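Local coordinates for outer membrane usher protein PapC (Escherichia coli, PDB 3L48) that forms the pore in the outer membrane through which pilus subunits are exported and assembled, the present chain being its C-terminal domain, at residues Gly37-Ala40 against Leu44-Leu47; Leu14-Gly19 against Ile64-Asn69; Asn69-Ala74 against Gln78-Pro83. All coordinates share one frame; numbering follows the deposited sequence.

Contact 1: Gly37-Ala40 against Leu44-Leu47; sequences GMVA and LAWL
Ala40 and Leu44 supply the direct hydrogen bond between these backbones: Ala40 N donates to Leu44 O at 2.7 Å. An N-H...O angle of 163° shows that the bond is nearly straight, and the donor stands almost on the line of the carbonyl. The same oxygen receives a CA-H...O contact from Val39 CA at 3.6 Å. Further along, water replaces direct pairing. Water 1 accepts from Met38 N and donates to Trp46 O, each at 2.9 Å, so the two segments are bridged where their polar groups stand too far apart to meet.

The end-to-end directions, 166° apart, make the segments antiparallel, and only three residues separate them. The connection nevertheless passes between the two sheets of the immunoglobulin-like sandwich: strand 35-38 pairs with strand 27-29 through Gly37 and Val28, whereas strand 44-47 pairs with strand 10-16 through Ala45 and Ala12 and through Leu47 and Leu10.

Apolar contacts occupy the inner side of this edge. Val39 CG2 lies 4.2 Å from Ala45 CB, and both residues also pack on Leu14. Leu47 turns its CG anti to its own carbonyl carbon (chi1 -51°), which carries CD2 back over Gly37 to within 4.0 Å of Gly37 CA. A methyl-carbonyl approach adds to these, Ala45 CB standing 3.8 Å from Met38 O.

The surface side is separate: there the indole of Trp46 has Leu44 CD1 at its edge, in the ring plane, and also meets the ring of Phe11.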
# COMPACT_ATOMS: atom_id res chain seq x y z
N GLY A 37 7.61 1.65 -0.15
CA GLY A 37 7.56 1.55 -1.59
C GLY A 37 6.81 2.70 -2.24
O GLY A 37 6.25 3.56 -1.57
N MET A 38 6.82 2.71 -3.57
CA MET A 38 6.18 3.74 -4.35
C MET A 38 5.25 3.10 -5.36
O MET A 38 5.54 2.02 -5.88
CB MET A 38 7.24 4.56 -5.09
CG MET A 38 8.33 5.10 -4.18
SD MET A 38 7.75 6.50 -3.23
CE MET A 38 7.67 7.73 -4.54
N VAL A 39 4.13 3.75 -5.64
CA VAL A 39 3.16 3.23 -6.59
C VAL A 39 3.65 3.45 -8.02
O VAL A 39 4.02 4.56 -8.40
CB VAL A 39 1.79 3.89 -6.43
CG1 VAL A 39 0.76 3.24 -7.35
CG2 VAL A 39 1.33 3.81 -4.98
N ALA A 40 3.67 2.39 -8.81
CA ALA A 40 4.02 2.51 -10.21
C ALA A 40 2.76 2.66 -11.06
O ALA A 40 1.81 3.34 -10.66
CB ALA A 40 4.84 1.31 -10.66
N LEU A 44 -0.03 -0.60 -9.05
CA LEU A 44 0.87 -1.61 -8.51
C LEU A 44 1.97 -0.98 -7.65
O LEU A 44 2.59 0.01 -8.05
CB LEU A 44 1.48 -2.43 -9.66
CG LEU A 44 2.62 -3.41 -9.34
CD1 LEU A 44 2.17 -4.48 -8.35
CD2 LEU A 44 3.14 -4.05 -10.61
N ALA A 45 2.20 -1.55 -6.47
CA ALA A 45 3.27 -1.08 -5.60
C ALA A 45 4.03 -2.23 -4.93
O ALA A 45 3.46 -2.97 -4.13
CB ALA A 45 2.73 -0.13 -4.54
N TRP A 46 5.31 -2.37 -5.26
CA TRP A 46 6.17 -3.32 -4.57
C TRP A 46 6.61 -2.75 -3.24
O TRP A 46 7.26 -1.70 -3.18
CB TRP A 46 7.40 -3.65 -5.43
CG TRP A 46 7.10 -4.57 -6.57
CD1 TRP A 46 5.88 -4.80 -7.15
CD2 TRP A 46 8.04 -5.38 -7.27
NE1 TRP A 46 6.01 -5.71 -8.17
CE2 TRP A 46 7.32 -6.08 -8.27
CE3 TRP A 46 9.42 -5.59 -7.16
CZ2 TRP A 46 7.94 -6.96 -9.15
CZ3 TRP A 46 10.03 -6.47 -8.04
CH2 TRP A 46 9.29 -7.15 -9.01
N LEU A 47 6.25 -3.43 -2.16
CA LEU A 47 6.54 -2.93 -0.82
C LEU A 47 7.62 -3.77 -0.12
O LEU A 47 7.54 -5.00 -0.08
CB LEU A 47 5.27 -2.90 0.02
CG LEU A 47 4.07 -2.19 -0.62
CD1 LEU A 47 2.82 -2.40 0.21
CD2 LEU A 47 4.35 -0.71 -0.80
O HOH W 1 8.26 0.52 -4.77

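Contact 2: Leu14-Gly19 against Ile64-Asn69; sequences LRLADG and IQCQVN
Cys66 and Leu16 form one of two separate side-chain contacts between these segments, with no hydrogen bond across the gap. Along 64-69, this contact comes at a classic beta bulge, in which Gln65 and Cys66 both face Val58 of the adjacent strand 55-59. The Cys66 side chain leaves its backbone toward segment 14-19. In one of the two deposited conformers of Cys66, SG sits between the backbone N and the carbonyl carbon (chi1 40°) and meets the side of the Leu16 branch, 4.0 Å from Leu16 CG and equally far from Leu16 CD1. The sulfur also forms the disulfide with Cys84, so this leucine packs against a covalent link between strand 64-69 and strand 78-84.

Beyond Gln67, whose backbone pairs with Thr85, Val68 brings the second contact. Its CG1 lies 4.2 Å from Leu14 CD2, a methyl-to-methyl approach between two buried side chains. Leu82 touches both Val68 and Leu14, extending their packing toward the neighbouring strand.

Across from this strand, Leu16 to Gly19 form a type I turn, with Gly19 N bonded to Leu16 O. In one of its two modelled conformers, Arg15 folds back onto the same turn: its NE and NH2 grip Gly19 O side-on at 2.9 and 2.7 Å respectively, with the oxygen close to the guanidinium plane.

The CA atoms of Leu16 and Cys66 are 7.7 Å apart, too far for paired backbones. The disulfide is an additional link of this domain; the spacing and the apolar packing are characteristic of the interface between the two sheets of an immunoglobulin-like beta-sandwich.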
# COMPACT_ATOMS: atom_id res chain seq x y z
N LEU A 14 -3.08 -2.06 -5.60
CA LEU A 14 -3.84 -1.06 -4.86
C LEU A 14 -5.03 -0.52 -5.64
O LEU A 14 -4.89 -0.09 -6.79
CB LEU A 14 -2.92 0.11 -4.49
CG LEU A 14 -1.67 -0.17 -3.67
CD1 LEU A 14 -0.76 1.05 -3.65
CD2 LEU A 14 -2.04 -0.57 -2.25
N ARG A 15 -6.20 -0.54 -5.02
CA ARG A 15 -7.38 0.11 -5.58
C ARG A 15 -8.21 0.74 -4.47
O ARG A 15 -8.36 0.16 -3.39
CB ARG A 15 -8.24 -0.88 -6.38
CG ARG A 15 -7.51 -1.55 -7.54
CD ARG A 15 -8.48 -1.99 -8.63
NE ARG A 15 -8.95 -0.85 -9.42
CZ ARG A 15 -8.77 -0.73 -10.73
NH1 ARG A 15 -8.13 -1.66 -11.41
NH2 ARG A 15 -9.23 0.34 -11.36
N LEU A 16 -8.73 1.94 -4.72
CA LEU A 16 -9.56 2.62 -3.75
C LEU A 16 -10.93 1.95 -3.68
O LEU A 16 -11.29 1.16 -4.56
CB LEU A 16 -9.71 4.11 -4.08
CG LEU A 16 -8.57 5.02 -3.61
CD1 LEU A 16 -7.29 4.74 -4.38
CD2 LEU A 16 -8.97 6.49 -3.76
N ALA A 17 -11.68 2.26 -2.63
CA ALA A 17 -13.02 1.72 -2.46
C ALA A 17 -13.92 2.03 -3.65
O ALA A 17 -14.82 1.26 -3.99
CB ALA A 17 -13.65 2.24 -1.17
N ASP A 18 -13.66 3.17 -4.30
CA ASP A 18 -14.48 3.58 -5.44
C ASP A 18 -14.02 2.94 -6.75
O ASP A 18 -14.64 3.13 -7.79
CB ASP A 18 -14.52 5.11 -5.56
CG ASP A 18 -13.18 5.70 -5.96
OD1 ASP A 18 -12.19 4.95 -6.07
OD2 ASP A 18 -13.11 6.93 -6.16
N GLY A 19 -12.93 2.18 -6.68
CA GLY A 19 -12.44 1.46 -7.84
C GLY A 19 -11.28 2.11 -8.56
O GLY A 19 -10.70 1.51 -9.47
N ILE A 64 -2.04 12.28 3.20
CA ILE A 64 -2.51 10.91 3.31
C ILE A 64 -3.87 10.83 2.63
O ILE A 64 -4.83 11.47 3.06
CB ILE A 64 -2.67 10.47 4.78
CG1 ILE A 64 -1.34 10.59 5.52
CG2 ILE A 64 -3.19 9.04 4.86
CD1 ILE A 64 -1.41 10.12 6.96
N GLN A 65 -3.95 10.05 1.55
CA GLN A 65 -5.18 9.96 0.77
C GLN A 65 -6.06 8.81 1.22
O GLN A 65 -7.29 8.94 1.28
CB GLN A 65 -4.84 9.85 -0.72
CG GLN A 65 -4.04 11.02 -1.26
CD GLN A 65 -4.90 12.22 -1.61
OE1 GLN A 65 -4.39 13.29 -1.94
NE2 GLN A 65 -6.21 12.04 -1.57
N CYS A 66 -5.44 7.67 1.52
CA CYS A 66 -6.17 6.49 1.97
C CYS A 66 -5.26 5.53 2.71
O CYS A 66 -4.04 5.66 2.68
CB CYS A 66 -6.86 5.80 0.80
SG CYS A 66 -5.88 5.74 -0.72
N GLN A 67 -5.87 4.56 3.39
CA GLN A 67 -5.11 3.58 4.16
C GLN A 67 -5.53 2.16 3.82
O GLN A 67 -6.66 1.91 3.42
CB GLN A 67 -5.26 3.85 5.66
CG GLN A 67 -4.59 5.14 6.11
CD GLN A 67 -4.63 5.34 7.60
OE1 GLN A 67 -3.68 5.88 8.19
NE2 GLN A 67 -5.71 4.91 8.24
N VAL A 68 -4.59 1.23 3.98
CA VAL A 68 -4.83 -0.18 3.72
C VAL A 68 -4.46 -0.99 4.95
O VAL A 68 -3.58 -0.61 5.72
CB VAL A 68 -4.01 -0.70 2.52
CG1 VAL A 68 -4.29 0.14 1.28
CG2 VAL A 68 -2.54 -0.68 2.85
N ASN A 69 -5.15 -2.11 5.14
CA ASN A 69 -4.82 -3.04 6.21
C ASN A 69 -4.14 -4.28 5.65
O ASN A 69 -4.77 -5.08 4.95
CB ASN A 69 -6.08 -3.43 6.99
CG ASN A 69 -6.80 -2.23 7.58
OD1 ASN A 69 -8.02 -2.09 7.42
ND2 ASN A 69 -6.06 -1.37 8.25

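Contact 3: Asn69-Ala74 against Gln78-Pro83; sequences NVPETA and QQLLLP
Gln78 OE1 accepts a hydrogen from water 4 at 2.9 Å, and the same water donates to Thr73 O at 2.7 Å; OE1 also accepts from Ile75 N in the intervening loop. The other end of the amide is held through water 3, which accepts from Gln78 NE2 at 2.8 Å and hydrogen-bonds Thr73 OG1. With CG anti to the backbone N (chi1 -179°) and the chain extended beyond it, Gln78 carries its amide to the turn, placing OE1 3.4 Å from Ala74 CA.

Next along segment 78-83, Leu80 CD1 meets the CG-CD side of the Pro71 ring, 3.6 Å from Pro71 CD. Leu82 reaches the same ring carbon from another direction: its CD2 lies 3.9 Å from Pro71 CD. At the far end, water 2 accepts from Asn69 N and donates to Pro83 O, each at 2.8 Å.

Pro71 to Ala74 form a type I turn, closed by Ala74 N donating to Pro71 O. Side-chain packing and bridging water join the segments without a direct hydrogen bond, an arrangement belonging to an intersheet loop of the immunoglobulin-like sandwich, between strand 64-69 and strand 78-84.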
# COMPACT_ATOMS: atom_id res chain seq x y z
N ASN A 69 -5.15 -2.11 5.14
CA ASN A 69 -4.82 -3.04 6.21
C ASN A 69 -4.14 -4.28 5.65
O ASN A 69 -4.77 -5.08 4.95
CB ASN A 69 -6.08 -3.43 6.99
CG ASN A 69 -6.80 -2.23 7.58
OD1 ASN A 69 -8.02 -2.09 7.42
ND2 ASN A 69 -6.06 -1.37 8.25
N VAL A 70 -2.85 -4.42 5.93
CA VAL A 70 -2.12 -5.59 5.47
C VAL A 70 -2.59 -6.82 6.22
O VAL A 70 -2.49 -6.88 7.44
CB VAL A 70 -0.61 -5.42 5.68
CG1 VAL A 70 0.14 -6.65 5.18
CG2 VAL A 70 -0.11 -4.17 4.96
N PRO A 71 -3.12 -7.81 5.49
CA PRO A 71 -3.61 -9.04 6.12
C PRO A 71 -2.56 -9.66 7.04
O PRO A 71 -1.37 -9.59 6.76
CB PRO A 71 -3.89 -9.96 4.92
CG PRO A 71 -4.18 -9.02 3.80
CD PRO A 71 -3.28 -7.84 4.02
N GLU A 72 -3.02 -10.26 8.13
CA GLU A 72 -2.13 -10.89 9.09
C GLU A 72 -1.43 -12.08 8.44
O GLU A 72 -0.38 -12.53 8.91
CB GLU A 72 -2.92 -11.37 10.31
CG GLU A 72 -2.17 -11.25 11.63
CD GLU A 72 -2.18 -9.84 12.18
OE1 GLU A 72 -1.09 -9.23 12.26
OE2 GLU A 72 -3.27 -9.34 12.53
N THR A 73 -2.01 -12.58 7.36
CA THR A 73 -1.50 -13.77 6.68
C THR A 73 -0.57 -13.45 5.52
O THR A 73 -0.18 -14.34 4.77
CB THR A 73 -2.65 -14.65 6.17
OG1 THR A 73 -3.55 -13.85 5.40
CG2 THR A 73 -3.40 -15.26 7.34
N ALA A 74 -0.21 -12.18 5.38
CA ALA A 74 0.69 -11.77 4.31
C ALA A 74 2.08 -12.40 4.49
O ALA A 74 2.65 -12.36 5.58
CB ALA A 74 0.79 -10.26 4.25
N GLN A 78 4.27 -12.37 -1.95
CA GLN A 78 2.85 -12.58 -2.20
C GLN A 78 2.26 -11.39 -2.93
O GLN A 78 2.45 -10.24 -2.53
CB GLN A 78 2.10 -12.80 -0.88
CG GLN A 78 0.60 -13.04 -1.04
CD GLN A 78 -0.10 -13.29 0.28
OE1 GLN A 78 0.54 -13.43 1.32
NE2 GLN A 78 -1.43 -13.35 0.25
N GLN A 79 1.55 -11.65 -4.02
CA GLN A 79 0.75 -10.62 -4.67
C GLN A 79 -0.62 -10.60 -4.02
O GLN A 79 -1.27 -11.64 -3.90
CB GLN A 79 0.59 -10.88 -6.16
CG GLN A 79 -0.28 -9.83 -6.86
CD GLN A 79 -0.70 -10.25 -8.26
OE1 GLN A 79 -1.80 -10.77 -8.46
NE2 GLN A 79 0.18 -10.04 -9.22
N LEU A 80 -1.07 -9.43 -3.58
CA LEU A 80 -2.40 -9.33 -3.01
C LEU A 80 -3.06 -7.97 -3.25
O LEU A 80 -2.39 -6.94 -3.36
CB LEU A 80 -2.39 -9.66 -1.51
CG LEU A 80 -1.91 -8.58 -0.54
CD1 LEU A 80 -1.96 -9.11 0.88
CD2 LEU A 80 -0.51 -8.10 -0.89
N LEU A 81 -4.38 -8.00 -3.35
CA LEU A 81 -5.19 -6.79 -3.45
C LEU A 81 -5.19 -6.08 -2.11
O LEU A 81 -5.45 -6.69 -1.07
CB LEU A 81 -6.63 -7.16 -3.83
CG LEU A 81 -7.65 -6.02 -3.93
CD1 LEU A 81 -7.40 -5.18 -5.17
CD2 LEU A 81 -9.08 -6.57 -3.93
N LEU A 82 -4.89 -4.78 -2.12
CA LEU A 82 -5.03 -3.96 -0.92
C LEU A 82 -6.05 -2.84 -1.16
O LEU A 82 -5.71 -1.81 -1.73
CB LEU A 82 -3.68 -3.38 -0.49
CG LEU A 82 -2.60 -4.39 -0.08
CD1 LEU A 82 -1.37 -3.67 0.41
CD2 LEU A 82 -3.13 -5.34 0.99
N PRO A 83 -7.30 -3.07 -0.76
CA PRO A 83 -8.32 -2.02 -0.88
C PRO A 83 -7.91 -0.79 -0.09
O PRO A 83 -7.71 -0.87 1.12
CB PRO A 83 -9.56 -2.66 -0.26
CG PRO A 83 -9.35 -4.13 -0.41
CD PRO A 83 -7.86 -4.33 -0.25
O HOH W 2 -6.64 -2.80 2.86
O HOH W 3 -2.90 -13.01 2.60
O HOH W 4 -0.54 -15.82 2.57

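From the N terminus, strand 10-16 opens the long loop that contact 2 closes at strand 64-69. Contact 1 is nested within it, closing the short 41-43 connection from strand 35-38 to strand 44-47. Contact 3 follows contact 2 in series, sharing Asn69, and closes the 75-77 connection before strand 78-84. No loops cross. Contacts 1 and 3 flank short connections that pass from one sheet to the other, whereas contact 2 joins the sheets through strands distant in sequence. Contacts 1 and 2 meet at Leu14, and contacts 2 and 3 where Leu14 and Val68 meet 82-83. Strand 10-16 lies between 44-47 and 78-84, so all three contacts reach one sheet.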